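Local structure of 11R-lipoxygenase (Gersemia fruticosa, 3VF1) at residues Asp310-Glu315 with Leu351-Gly356; Pro318-Asp321 with Lys326-Ile329; His504-Asp509 with Ala660-Asn665; Ser664-Ile669 with Leu687-Val692; Pro245-Tyr250 with Asp254-Ser259. The protein is a calcium-regulated non-heme iron dioxygenase that probably inserts molecular oxygen into polyunsaturated fatty acids, as lipoxygenases do. All coordinates share one frame; numbering follows the deposited sequence.

Contact 1: residues Asp310-Glu315 with Leu351-Gly356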
# COMPACT_ATOMS: atom_id res chain seq x y z
N ASP A 310 -7.78 21.14 7.99
CA ASP A 310 -6.74 21.89 8.69
C ASP A 310 -5.38 21.23 8.51
O ASP A 310 -5.18 20.09 8.92
CB ASP A 310 -7.08 21.97 10.18
CG ASP A 310 -6.09 22.82 10.96
OD1 ASP A 310 -4.98 23.08 10.44
OD2 ASP A 310 -6.41 23.21 12.10
N TYR A 311 -4.45 21.95 7.89
CA TYR A 311 -3.11 21.43 7.63
C TYR A 311 -2.08 22.01 8.59
O TYR A 311 -0.96 22.35 8.19
CB TYR A 311 -2.72 21.69 6.18
CG TYR A 311 -3.63 20.97 5.21
CD1 TYR A 311 -4.83 21.53 4.80
CD2 TYR A 311 -3.29 19.72 4.72
CE1 TYR A 311 -5.67 20.86 3.93
CE2 TYR A 311 -4.11 19.05 3.84
CZ TYR A 311 -5.30 19.62 3.45
OH TYR A 311 -6.13 18.95 2.58
N LYS A 312 -2.46 22.10 9.86
CA LYS A 312 -1.57 22.59 10.90
C LYS A 312 -0.25 21.83 10.94
O LYS A 312 0.78 22.38 11.30
CB LYS A 312 -2.26 22.47 12.26
CG LYS A 312 -1.41 22.91 13.44
CD LYS A 312 -2.20 22.88 14.73
CE LYS A 312 -1.38 23.44 15.89
NZ LYS A 312 -2.18 23.53 17.14
N ILE A 313 -0.29 20.55 10.56
CA ILE A 313 0.88 19.69 10.68
C ILE A 313 2.06 20.18 9.83
O ILE A 313 3.21 19.84 10.11
CB ILE A 313 0.55 18.23 10.31
CG1 ILE A 313 1.71 17.31 10.70
CG2 ILE A 313 0.24 18.10 8.82
CD1 ILE A 313 1.37 15.83 10.64
N LEU A 314 1.77 20.97 8.81
CA LEU A 314 2.83 21.50 7.95
C LEU A 314 3.63 22.61 8.64
O LEU A 314 4.68 23.02 8.15
CB LEU A 314 2.23 22.04 6.65
CG LEU A 314 1.80 20.96 5.64
CD1 LEU A 314 1.04 21.58 4.49
CD2 LEU A 314 3.02 20.20 5.13
N GLU A 315 3.13 23.07 9.78
CA GLU A 315 3.80 24.12 10.53
C GLU A 315 5.16 23.65 11.02
O GLU A 315 5.26 22.64 11.72
CB GLU A 315 2.93 24.56 11.71
CG GLU A 315 3.16 25.99 12.16
CD GLU A 315 2.07 26.49 13.08
OE1 GLU A 315 1.32 25.65 13.63
OE2 GLU A 315 1.95 27.72 13.26
N LEU A 351 -4.44 30.90 4.31
CA LEU A 351 -3.21 30.25 3.88
C LEU A 351 -2.29 29.85 5.03
O LEU A 351 -1.66 28.80 5.00
CB LEU A 351 -2.45 31.13 2.88
CG LEU A 351 -3.21 31.46 1.59
CD1 LEU A 351 -2.34 32.31 0.67
CD2 LEU A 351 -3.66 30.19 0.88
N TYR A 352 -2.21 30.70 6.06
CA TYR A 352 -1.36 30.41 7.21
C TYR A 352 -2.20 30.27 8.48
O TYR A 352 -3.30 30.82 8.56
CB TYR A 352 -0.30 31.50 7.40
CG TYR A 352 0.73 31.56 6.30
CD1 TYR A 352 1.83 30.71 6.29
CD2 TYR A 352 0.62 32.49 5.27
CE1 TYR A 352 2.79 30.77 5.29
CE2 TYR A 352 1.57 32.56 4.26
CZ TYR A 352 2.65 31.70 4.28
OH TYR A 352 3.59 31.77 3.28
N GLN A 353 -1.68 29.55 9.46
CA GLN A 353 -2.42 29.23 10.68
C GLN A 353 -2.83 30.49 11.45
O GLN A 353 -3.98 30.62 11.86
CB GLN A 353 -1.59 28.32 11.58
CG GLN A 353 -1.51 26.88 11.12
CD GLN A 353 -2.83 26.14 11.30
OE1 GLN A 353 -3.35 26.05 12.41
NE2 GLN A 353 -3.37 25.61 10.21
N GLN A 354 -1.88 31.40 11.65
CA GLN A 354 -2.12 32.58 12.48
C GLN A 354 -2.61 33.77 11.67
O GLN A 354 -1.93 34.20 10.73
CB GLN A 354 -0.84 32.95 13.24
CG GLN A 354 -0.38 31.88 14.22
CD GLN A 354 -1.41 31.61 15.30
OE1 GLN A 354 -2.05 32.53 15.81
NE2 GLN A 354 -1.59 30.33 15.64
N PRO A 355 -3.78 34.31 12.02
CA PRO A 355 -4.34 35.47 11.31
C PRO A 355 -3.42 36.69 11.37
O PRO A 355 -2.76 36.91 12.39
CB PRO A 355 -5.64 35.76 12.06
CG PRO A 355 -5.97 34.50 12.78
CD PRO A 355 -4.66 33.87 13.11
N GLY A 356 -3.37 37.47 10.29
CA GLY A 356 -2.52 38.64 10.23
C GLY A 356 -2.88 39.54 9.07
O GLY A 356 -3.82 39.25 8.32
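Gln-353, in the loop that follows strand 344-350, reaches across to Asp-310, where strand 306-310 of an antiparallel sheet in the lipoxygenase domain gives way to a 3-10 turn. These two strands flank strand 333-338, so the contact bridges the end of the strand between them. The polar part is centred on one oxygen. Gln-353 NE2 donates to Asp-310 OD1 at 3.0 Å, a bent bond that meets the oxygen on its syn side but 32° out of the carboxylate plane, although the amide and carboxylate planes lie only 15° apart. The same OD1 receives a weak bond from Lys-312 N at 2.8 Å, which ties the carboxylate to the backbone two residues on. NE2 has a second acceptor in Thr-331 O, and both bonds together fix the rotation of the amide. The Gln-353 chain bends at chi2 to reach them, with CG beside the backbone N (chi1 -75°).

The remaining contacts are van der Waals. Lys-312 CA lies 3.6 Å from Gln-353 NE2, and its extended side chain crosses the glutamine at about a right angle before leading off to the surface. Lys-312 CB touches Gln-353 OE1 at 3.7 Å. Nearer the glutamine backbone, Glu-315 approaches the aliphatic part, its OE2 lying 4.0 Å from Gln-353 CB.

Contact 2: residues Pro318-Asp321 with Lys326-Ile329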
# COMPACT_ATOMS: atom_id res chain seq x y z
N PRO A 318 10.30 22.71 6.83
CA PRO A 318 11.06 23.56 5.90
C PRO A 318 10.87 23.18 4.44
O PRO A 318 10.69 22.00 4.13
CB PRO A 318 12.51 23.32 6.32
CG PRO A 318 12.50 21.93 6.86
CD PRO A 318 11.18 21.77 7.55
N THR A 319 10.90 24.17 3.56
CA THR A 319 10.79 23.93 2.13
C THR A 319 12.15 24.15 1.47
O THR A 319 13.03 24.80 2.05
CB THR A 319 9.76 24.87 1.48
OG1 THR A 319 10.08 26.23 1.82
CG2 THR A 319 8.36 24.55 1.98
N MET A 320 12.33 23.62 0.27
CA MET A 320 13.62 23.69 -0.40
C MET A 320 14.07 25.13 -0.56
O MET A 320 13.31 25.99 -1.02
CB MET A 320 13.56 23.01 -1.77
CG MET A 320 14.92 22.92 -2.45
SD MET A 320 14.98 21.70 -3.77
CE MET A 320 14.82 20.19 -2.83
N ASP A 321 15.32 25.39 -0.19
CA ASP A 321 15.88 26.73 -0.28
C ASP A 321 17.33 26.67 -0.76
O ASP A 321 18.26 26.69 0.04
CB ASP A 321 15.82 27.43 1.09
CG ASP A 321 16.22 28.89 1.02
OD1 ASP A 321 16.80 29.30 -0.01
OD2 ASP A 321 15.96 29.62 2.00
N LYS A 326 14.06 27.31 -5.29
CA LYS A 326 13.35 27.72 -4.08
C LYS A 326 11.87 27.38 -4.20
O LYS A 326 11.22 27.73 -5.18
CB LYS A 326 13.52 29.21 -3.83
CG LYS A 326 14.96 29.65 -3.63
CD LYS A 326 15.04 31.09 -3.13
CE LYS A 326 16.48 31.52 -2.89
NZ LYS A 326 17.27 31.58 -4.14
N ARG A 327 11.35 26.69 -3.19
CA ARG A 327 9.95 26.28 -3.19
C ARG A 327 9.26 26.77 -1.93
O ARG A 327 9.92 27.05 -0.92
CB ARG A 327 9.84 24.76 -3.31
CG ARG A 327 10.57 24.20 -4.52
CD ARG A 327 10.65 22.69 -4.48
NE ARG A 327 11.55 22.18 -5.51
CZ ARG A 327 11.90 20.90 -5.64
NH1 ARG A 327 11.43 20.00 -4.79
NH2 ARG A 327 12.72 20.54 -6.61
N TYR A 328 7.94 26.87 -1.98
CA TYR A 328 7.18 27.42 -0.87
C TYR A 328 5.95 26.58 -0.56
O TYR A 328 5.46 25.84 -1.40
CB TYR A 328 6.75 28.85 -1.20
CG TYR A 328 7.90 29.77 -1.55
CD1 TYR A 328 8.41 29.81 -2.84
CD2 TYR A 328 8.48 30.58 -0.58
CE1 TYR A 328 9.47 30.64 -3.16
CE2 TYR A 328 9.54 31.41 -0.89
CZ TYR A 328 10.02 31.44 -2.18
OH TYR A 328 11.08 32.27 -2.50
N ILE A 329 5.48 26.71 0.68
CA ILE A 329 4.25 26.07 1.11
C ILE A 329 3.71 26.86 2.29
O ILE A 329 4.46 27.55 2.98
CB ILE A 329 4.48 24.60 1.53
CG1 ILE A 329 3.18 23.80 1.43
CG2 ILE A 329 5.03 24.53 2.96
CD1 ILE A 329 2.65 23.65 0.01
O HOH W 1 7.93 27.89 2.67
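Met-320 runs alongside Arg-327 in the same direction, at the open end of a small beta-hairpin whose strands are 321-322 and 325-326. Its CB lies 4.0 Å from Arg-327 CD. With CG placed opposite the backbone N (chi1 -174°), the chain stays level with the arginine until SD rests over the centre of one guanidinium face, 3.7 Å from Arg-327 CZ. A bend at chi3 then swings the methyl across the group, and Met-320 CE ends 3.9 Å from Arg-327 NH1. The thioether thus covers one face of the cation, while the N-H groups are used elsewhere: NH1 bonds to the carbonyls of Leu-450 and Asp-447, and NH2 forms a salt bridge with Asp-325.

The backbones are joined by a hydrogen bond from Arg-327 N to Met-320 O, at 3.0 Å. Beyond it, Asp-321 and Lys-326 form an antiparallel non-hydrogen-bonded pair, and the aspartate OD1 touches the lysine's aliphatic CE. On the other side of the bond, Thr-319 OG1 donates to Arg-327 O at 2.9 Å, from a position tilted out of the carbonyl plane. A water donates to this hydroxyl and is held weakly by Ile-329 N. The threonine methyl CG2 packs on Ile-329 CG2 at 3.5 Å.

The hairpin lies at the surface: Met-320 shares backbone bonding with Ser-451 in the loop after helix 445-449, while Tyr-328 and Ile-329 rest against helix 369-410 through Trp-378, Cys-381 and Gln-385.

Contact 3: residues His504-Asp509 with Ala660-Asn665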
# COMPACT_ATOMS: atom_id res chain seq x y z
N HIS A 504 -13.17 -8.30 6.75
CA HIS A 504 -13.27 -8.67 8.15
C HIS A 504 -13.95 -10.03 8.28
O HIS A 504 -13.57 -10.84 9.12
CB HIS A 504 -14.05 -7.63 8.94
CG HIS A 504 -14.13 -7.91 10.40
ND1 HIS A 504 -15.13 -8.69 10.95
CD2 HIS A 504 -13.34 -7.54 11.43
CE1 HIS A 504 -14.95 -8.78 12.26
NE2 HIS A 504 -13.87 -8.08 12.58
N GLN A 505 -14.95 -10.27 7.44
CA GLN A 505 -15.66 -11.53 7.44
C GLN A 505 -14.73 -12.67 7.02
O GLN A 505 -14.74 -13.74 7.62
CB GLN A 505 -16.87 -11.47 6.51
CG GLN A 505 -17.76 -12.70 6.57
CD GLN A 505 -18.34 -12.92 7.95
OE1 GLN A 505 -18.96 -12.01 8.52
NE2 GLN A 505 -18.15 -14.11 8.50
N PHE A 506 -13.94 -12.43 5.99
CA PHE A 506 -13.01 -13.44 5.48
C PHE A 506 -11.97 -13.82 6.53
O PHE A 506 -11.74 -15.00 6.79
CB PHE A 506 -12.32 -12.94 4.21
CG PHE A 506 -11.17 -13.81 3.77
CD1 PHE A 506 -11.39 -15.14 3.43
CD2 PHE A 506 -9.89 -13.31 3.69
CE1 PHE A 506 -10.34 -15.94 3.02
CE2 PHE A 506 -8.84 -14.11 3.28
CZ PHE A 506 -9.06 -15.42 2.95
N VAL A 507 -11.34 -12.81 7.13
CA VAL A 507 -10.33 -13.05 8.15
C VAL A 507 -10.93 -13.81 9.33
O VAL A 507 -10.30 -14.69 9.90
CB VAL A 507 -9.71 -11.73 8.65
CG1 VAL A 507 -8.88 -11.97 9.90
CG2 VAL A 507 -8.87 -11.11 7.55
N GLN A 508 -12.16 -13.46 9.70
CA GLN A 508 -12.84 -14.12 10.81
C GLN A 508 -13.10 -15.59 10.49
O GLN A 508 -12.93 -16.45 11.34
CB GLN A 508 -14.16 -13.41 11.12
CG GLN A 508 -14.90 -13.99 12.32
CD GLN A 508 -16.11 -13.17 12.71
OE1 GLN A 508 -17.22 -13.40 12.21
NE2 GLN A 508 -15.92 -12.21 13.60
N ASP A 509 -13.53 -15.86 9.26
CA ASP A 509 -13.80 -17.22 8.83
C ASP A 509 -12.54 -18.08 8.92
O ASP A 509 -12.57 -19.18 9.47
CB ASP A 509 -14.33 -17.25 7.40
CG ASP A 509 -15.74 -16.68 7.29
OD1 ASP A 509 -16.38 -16.49 8.34
OD2 ASP A 509 -16.20 -16.44 6.15
N ALA A 660 -13.49 -18.80 -1.26
CA ALA A 660 -14.47 -18.76 -2.33
C ALA A 660 -15.63 -17.85 -1.96
O ALA A 660 -16.15 -17.11 -2.79
CB ALA A 660 -14.97 -20.16 -2.65
N LYS A 661 -16.05 -17.91 -0.69
CA LYS A 661 -17.10 -17.04 -0.18
C LYS A 661 -16.64 -15.59 -0.26
O LYS A 661 -17.43 -14.69 -0.56
CB LYS A 661 -17.42 -17.42 1.26
CG LYS A 661 -18.38 -16.48 1.98
CD LYS A 661 -18.39 -16.77 3.47
CE LYS A 661 -19.19 -15.74 4.25
NZ LYS A 661 -18.97 -15.87 5.71
N PHE A 662 -15.36 -15.38 0.02
CA PHE A 662 -14.73 -14.08 -0.08
C PHE A 662 -14.87 -13.53 -1.50
O PHE A 662 -15.36 -12.42 -1.70
CB PHE A 662 -13.25 -14.21 0.31
CG PHE A 662 -12.52 -12.90 0.43
CD1 PHE A 662 -13.07 -11.83 1.12
CD2 PHE A 662 -11.26 -12.76 -0.13
CE1 PHE A 662 -12.37 -10.64 1.23
CE2 PHE A 662 -10.56 -11.58 -0.01
CZ PHE A 662 -11.12 -10.52 0.67
N LYS A 663 -14.46 -14.33 -2.48
CA LYS A 663 -14.54 -13.92 -3.88
C LYS A 663 -15.98 -13.64 -4.31
O LYS A 663 -16.22 -12.78 -5.16
CB LYS A 663 -13.94 -15.00 -4.79
CG LYS A 663 -12.46 -15.25 -4.54
CD LYS A 663 -11.88 -16.23 -5.55
CE LYS A 663 -11.87 -15.66 -6.96
NZ LYS A 663 -11.15 -16.54 -7.91
N SER A 664 -16.93 -14.36 -3.73
CA SER A 664 -18.33 -14.17 -4.06
C SER A 664 -18.84 -12.85 -3.49
O SER A 664 -19.64 -12.16 -4.12
CB SER A 664 -19.17 -15.33 -3.52
OG SER A 664 -20.54 -15.17 -3.86
N ASN A 665 -18.38 -12.50 -2.29
CA ASN A 665 -18.76 -11.24 -1.67
C ASN A 665 -18.14 -10.06 -2.41
O ASN A 665 -18.75 -8.99 -2.49
CB ASN A 665 -18.33 -11.22 -0.20
CG ASN A 665 -19.18 -12.13 0.67
OD1 ASN A 665 -20.30 -12.48 0.30
ND2 ASN A 665 -18.65 -12.50 1.83
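Lys-661 and Phe-662 make the contact from helix 653-676 to helix 491-514, Lys-661 meeting Asp-509 and Gln-505, and Phe-662 meeting Phe-506. The two helical segments run almost exactly antiparallel, their N-to-C directions 173° apart and their axes 9.7 Å from each other, in the largely helical lipoxygenase domain. Lys-661 comes first. Its chain is extended from the first torsion on (chi1 172°) and carries NZ across to Asp-509, where it forms a salt bridge with OD2 at 2.9 Å through the syn lone pair. Lys-661 NZ also lies 3.5 Å from Gln-505 CG. The Gln-505 amide nitrogen is near as well, but both groups are donors and do not bond to each other. Instead Gln-505 NE2 donates to Asp-509 OD1 at 3.0 Å, with OD1 lying close to the amide plane.

Phe-662 follows and points toward Phe-506, the residue opposite it. The two rings form an offset stack with centroids 4.4 Å apart and planes inclined by 16°. Because of the offset, Phe-662 CD1 lies against the methylene of Phe-506, 3.4 Å from its CB. Tyr-645, in a loop, touches both rings, and Val-502 and Ile-503 extend the apolar surface met by Phe-662.

The pairing therefore has two characters. A buried aromatic stack joins the helices on one flank, and on the more exposed flank the two oxygens of one carboxylate each take a donor, so that the charge of Asp-509 is probably well balanced by Lys-661 while Gln-505 helps hold its orientation.

Contact 4: residues Ser664-Ile669 with Leu687-Val692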
# COMPACT_ATOMS: atom_id res chain seq x y z
N SER A 664 -16.93 -14.36 -3.73
CA SER A 664 -18.33 -14.17 -4.06
C SER A 664 -18.84 -12.85 -3.49
O SER A 664 -19.64 -12.16 -4.12
CB SER A 664 -19.17 -15.33 -3.52
OG SER A 664 -20.54 -15.17 -3.86
N ASN A 665 -18.38 -12.50 -2.29
CA ASN A 665 -18.76 -11.24 -1.67
C ASN A 665 -18.14 -10.06 -2.41
O ASN A 665 -18.75 -8.99 -2.49
CB ASN A 665 -18.33 -11.22 -0.20
CG ASN A 665 -19.18 -12.13 0.67
OD1 ASN A 665 -20.30 -12.48 0.30
ND2 ASN A 665 -18.65 -12.50 1.83
N LEU A 666 -16.94 -10.26 -2.94
CA LEU A 666 -16.27 -9.23 -3.72
C LEU A 666 -17.00 -9.00 -5.04
O LEU A 666 -17.18 -7.87 -5.48
CB LEU A 666 -14.82 -9.62 -3.99
CG LEU A 666 -13.91 -9.68 -2.77
CD1 LEU A 666 -12.50 -10.10 -3.18
CD2 LEU A 666 -13.88 -8.34 -2.05
N ALA A 667 -17.43 -10.10 -5.67
CA ALA A 667 -18.15 -10.02 -6.93
C ALA A 667 -19.44 -9.21 -6.76
O ALA A 667 -19.88 -8.54 -7.69
CB ALA A 667 -18.47 -11.42 -7.43
N ASN A 668 -20.02 -9.28 -5.57
CA ASN A 668 -21.25 -8.54 -5.28
C ASN A 668 -20.96 -7.05 -5.07
O ASN A 668 -21.76 -6.20 -5.43
CB ASN A 668 -21.96 -9.12 -4.06
CG ASN A 668 -22.48 -10.53 -4.31
OD1 ASN A 668 -22.72 -10.92 -5.45
ND2 ASN A 668 -22.67 -11.29 -3.23
N ILE A 669 -19.81 -6.76 -4.48
CA ILE A 669 -19.38 -5.38 -4.29
C ILE A 669 -19.08 -4.74 -5.64
O ILE A 669 -19.47 -3.60 -5.90
CB ILE A 669 -18.14 -5.29 -3.39
CG1 ILE A 669 -18.52 -5.61 -1.94
CG2 ILE A 669 -17.52 -3.90 -3.47
CD1 ILE A 669 -17.35 -5.65 -0.99
N LEU A 687 -11.62 1.40 -6.09
CA LEU A 687 -11.85 0.35 -5.10
C LEU A 687 -12.70 -0.78 -5.66
O LEU A 687 -13.25 -1.59 -4.90
CB LEU A 687 -12.47 0.93 -3.83
CG LEU A 687 -11.51 1.70 -2.93
CD1 LEU A 687 -12.23 2.25 -1.71
CD2 LEU A 687 -10.34 0.82 -2.50
N ILE A 688 -12.83 -0.84 -6.98
CA ILE A 688 -13.40 -2.02 -7.62
C ILE A 688 -12.44 -3.17 -7.37
O ILE A 688 -11.28 -3.10 -7.76
CB ILE A 688 -13.58 -1.80 -9.13
CG1 ILE A 688 -14.68 -0.77 -9.38
CG2 ILE A 688 -13.93 -3.12 -9.82
CD1 ILE A 688 -14.82 -0.37 -10.84
N PRO A 689 -12.92 -4.24 -6.71
CA PRO A 689 -12.05 -5.35 -6.29
C PRO A 689 -11.11 -5.83 -7.39
O PRO A 689 -9.94 -6.10 -7.12
CB PRO A 689 -13.04 -6.45 -5.92
CG PRO A 689 -14.26 -5.71 -5.48
CD PRO A 689 -14.33 -4.48 -6.35
N GLY A 690 -11.62 -5.92 -8.62
CA GLY A 690 -10.81 -6.36 -9.75
C GLY A 690 -9.69 -5.40 -10.10
O GLY A 690 -8.80 -5.75 -10.89
N HIS A 691 -9.72 -4.20 -9.54
CA HIS A 691 -8.68 -3.20 -9.78
C HIS A 691 -7.74 -3.04 -8.58
O HIS A 691 -6.77 -2.30 -8.65
CB HIS A 691 -9.32 -1.84 -10.08
CG HIS A 691 -10.14 -1.81 -11.34
ND1 HIS A 691 -10.64 -0.64 -11.86
CD2 HIS A 691 -10.54 -2.80 -12.16
CE1 HIS A 691 -11.32 -0.91 -12.96
NE2 HIS A 691 -11.27 -2.21 -13.17
N VAL A 692 -8.03 -3.74 -7.49
CA VAL A 692 -7.27 -3.59 -6.25
C VAL A 692 -6.26 -4.72 -6.08
O VAL A 692 -6.64 -5.86 -5.83
CB VAL A 692 -8.20 -3.59 -5.02
CG1 VAL A 692 -7.39 -3.43 -3.74
CG2 VAL A 692 -9.24 -2.49 -5.13
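Leu-666 O, a backbone carbonyl of helix 653-676, takes a hydrogen bond from the hydroxyl of Thr-670 one turn later, and Pro-689 CG rests against it at 3.6 Å. No hydrogen bond spans the two segments. The proline ring instead serves as the apolar piece that the returning chain presents to the helix. It meets two residues spaced three apart on the same helical flank. Pro-689 CB faces Leu-666 CB at 4.1 Å, and Pro-689 CG faces the methyl branch of Ile-669, at 4.2 Å from CG2. The ring thus touches both side chains, CB toward the leucine and CG toward the isoleucine. On Leu-666, whose CG stands beside the backbone N (chi1 -66°), CB makes the closest side-chain approach, with the CD2 methyl only slightly farther from the ring.

Pro-689 also opens a short 3-10 turn, 689-691, in which Val-692 N bonds back to Pro-689 O at 3.1 Å. The nearest CA atoms across the contact, those of Leu-666 and Pro-689, are 6.3 Å apart, and all three touching residues are buried.

The segment 687-692 belongs to the C-terminal tail that runs on to Ile-698, a ligand of the bound iron. Leu-666 and Ile-669 pack with Val-502 of helix 491-514, and Ile-669 also with Leu-498. Through Pro-689 the tail touches helix 653-676, while its Leu-687 and Val-692 pack on helix 557-579, which carries the iron ligands His-575 and Asn-579.

Contact 5: residues Pro245-Tyr250 with Asp254-Ser259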
# COMPACT_ATOMS: atom_id res chain seq x y z
N PRO A 245 -6.91 13.07 -17.94
CA PRO A 245 -7.72 13.03 -16.72
C PRO A 245 -8.95 13.92 -16.84
O PRO A 245 -8.89 14.96 -17.49
CB PRO A 245 -6.78 13.58 -15.65
CG PRO A 245 -5.41 13.39 -16.20
CD PRO A 245 -5.53 13.54 -17.68
N HIS A 246 -10.05 13.52 -16.22
CA HIS A 246 -11.26 14.33 -16.22
C HIS A 246 -11.00 15.67 -15.53
O HIS A 246 -11.66 16.67 -15.83
CB HIS A 246 -12.41 13.60 -15.53
CG HIS A 246 -12.94 12.43 -16.31
ND1 HIS A 246 -12.69 11.13 -15.96
CD2 HIS A 246 -13.69 12.38 -17.44
CE1 HIS A 246 -13.27 10.32 -16.83
NE2 HIS A 246 -13.88 11.06 -17.74
N ALA A 247 -10.04 15.68 -14.61
CA ALA A 247 -9.65 16.90 -13.91
C ALA A 247 -9.39 18.04 -14.90
O ALA A 247 -9.76 19.19 -14.65
CB ALA A 247 -8.42 16.65 -13.06
N ALA A 248 -8.77 17.71 -16.03
CA ALA A 248 -8.47 18.70 -17.06
C ALA A 248 -9.72 19.47 -17.48
O ALA A 248 -9.62 20.62 -17.93
CB ALA A 248 -7.84 18.02 -18.27
N GLU A 249 -10.88 18.85 -17.33
CA GLU A 249 -12.13 19.41 -17.82
C GLU A 249 -12.97 20.04 -16.71
O GLU A 249 -13.93 20.76 -16.99
CB GLU A 249 -12.94 18.32 -18.51
CG GLU A 249 -12.15 17.51 -19.53
CD GLU A 249 -12.82 16.19 -19.88
OE1 GLU A 249 -13.40 15.56 -18.97
OE2 GLU A 249 -12.76 15.79 -21.06
N TYR A 250 -12.63 19.76 -15.45
CA TYR A 250 -13.47 20.17 -14.33
C TYR A 250 -12.74 20.93 -13.21
O TYR A 250 -13.38 21.50 -12.34
CB TYR A 250 -14.13 18.94 -13.70
CG TYR A 250 -15.19 18.27 -14.56
CD1 TYR A 250 -16.50 18.71 -14.55
CD2 TYR A 250 -14.87 17.18 -15.36
CE1 TYR A 250 -17.47 18.10 -15.33
CE2 TYR A 250 -15.83 16.56 -16.14
CZ TYR A 250 -17.13 17.03 -16.12
OH TYR A 250 -18.09 16.42 -16.89
N ASP A 254 -15.83 24.65 -8.43
CA ASP A 254 -15.84 24.52 -6.97
C ASP A 254 -16.43 23.19 -6.51
O ASP A 254 -16.02 22.65 -5.48
CB ASP A 254 -16.62 25.67 -6.33
CG ASP A 254 -15.81 26.94 -6.21
OD1 ASP A 254 -14.58 26.90 -6.45
OD2 ASP A 254 -16.39 27.99 -5.85
N VAL A 255 -17.39 22.67 -7.26
CA VAL A 255 -18.01 21.39 -6.92
C VAL A 255 -17.01 20.25 -7.11
O VAL A 255 -16.89 19.37 -6.26
CB VAL A 255 -19.26 21.12 -7.76
CG1 VAL A 255 -19.72 19.68 -7.60
CG2 VAL A 255 -20.37 22.09 -7.38
N TRP A 256 -16.29 20.28 -8.23
CA TRP A 256 -15.25 19.30 -8.49
C TRP A 256 -14.15 19.42 -7.44
O TRP A 256 -13.67 18.43 -6.91
CB TRP A 256 -14.66 19.49 -9.89
CG TRP A 256 -13.41 18.70 -10.11
CD1 TRP A 256 -12.14 19.08 -9.79
CD2 TRP A 256 -13.30 17.40 -10.70
NE1 TRP A 256 -11.25 18.09 -10.14
CE2 TRP A 256 -11.94 17.05 -10.70
CE3 TRP A 256 -14.23 16.49 -11.22
CZ2 TRP A 256 -11.47 15.84 -11.20
CZ3 TRP A 256 -13.77 15.28 -11.72
CH2 TRP A 256 -12.40 14.97 -11.71
N PHE A 257 -13.76 20.66 -7.16
CA PHE A 257 -12.71 20.94 -6.19
C PHE A 257 -13.01 20.29 -4.84
O PHE A 257 -12.18 19.56 -4.30
CB PHE A 257 -12.57 22.45 -6.00
CG PHE A 257 -11.44 22.85 -5.08
CD1 PHE A 257 -10.16 22.99 -5.57
CD2 PHE A 257 -11.68 23.09 -3.74
CE1 PHE A 257 -9.12 23.36 -4.74
CE2 PHE A 257 -10.64 23.46 -2.90
CZ PHE A 257 -9.36 23.59 -3.40
N GLY A 258 -14.20 20.55 -4.32
CA GLY A 258 -14.62 19.97 -3.06
C GLY A 258 -14.58 18.45 -3.08
O GLY A 258 -14.14 17.82 -2.12
N SER A 259 -15.02 17.87 -4.19
CA SER A 259 -15.12 16.42 -4.31
C SER A 259 -13.74 15.75 -4.34
O SER A 259 -13.63 14.56 -4.09
CB SER A 259 -15.92 16.02 -5.55
OG SER A 259 -15.18 16.22 -6.74
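The CA atoms of Tyr-250 and Trp-256 come within 6.2 Å of each other as the chain passes from the weakly bonded helix 247-250 into helix 254-263, a short turn between two helical segments in the lipoxygenase domain. The Trp-256 indole lies between them. Its chi1 of 168° sends the ring out from the second helix toward the first. Tyr-250 CB lies over one face of the indole, 3.5 Å from Trp-256 CD2, and Tyr-250 O is 3.4 Å from Trp-256 CB. The phenol itself is slid aside: its plane is only 16° from that of the indole, but the centroid is 5.5 Å from that of the six-membered ring, so the two barely overlap. Further along, Ala-247 meets the benzo part, its CA 3.4 Å from Trp-256 CZ2, and His-246 CB touches CH2 more loosely.

The indole N-H and the backbone carbonyl of Trp-256 each have a polar partner. NE1 bonds to OD1 of Asn-591 in a neighbouring loop, which also contacts Ala-247. The indole face away from Tyr-250 has the hydroxyl of Ser-259 above its rim, and Ser-259 OG donates to Trp-256 O at 2.7 Å.

How the contacts relate
Contact 5 comes first, closing a turn of three residues between helices 247-250 and 254-263. Contact 1 then encloses a loop of 35 residues, with contact 2, a hairpin closure, nested inside it; the two have centres 16 Å apart and belong to the sheet region and the loops around it. Far along the chain, contact 3 spans 150 residues to pair helices 491-514 and 653-676. Contact 4 begins where contact 3 ends, sharing Ser-664 and Asn-665, and joins the later helix to the C-terminal tail. Contacts 3 and 4 lie on the opposite side of the chain's centre from contact 2, and no loops cross.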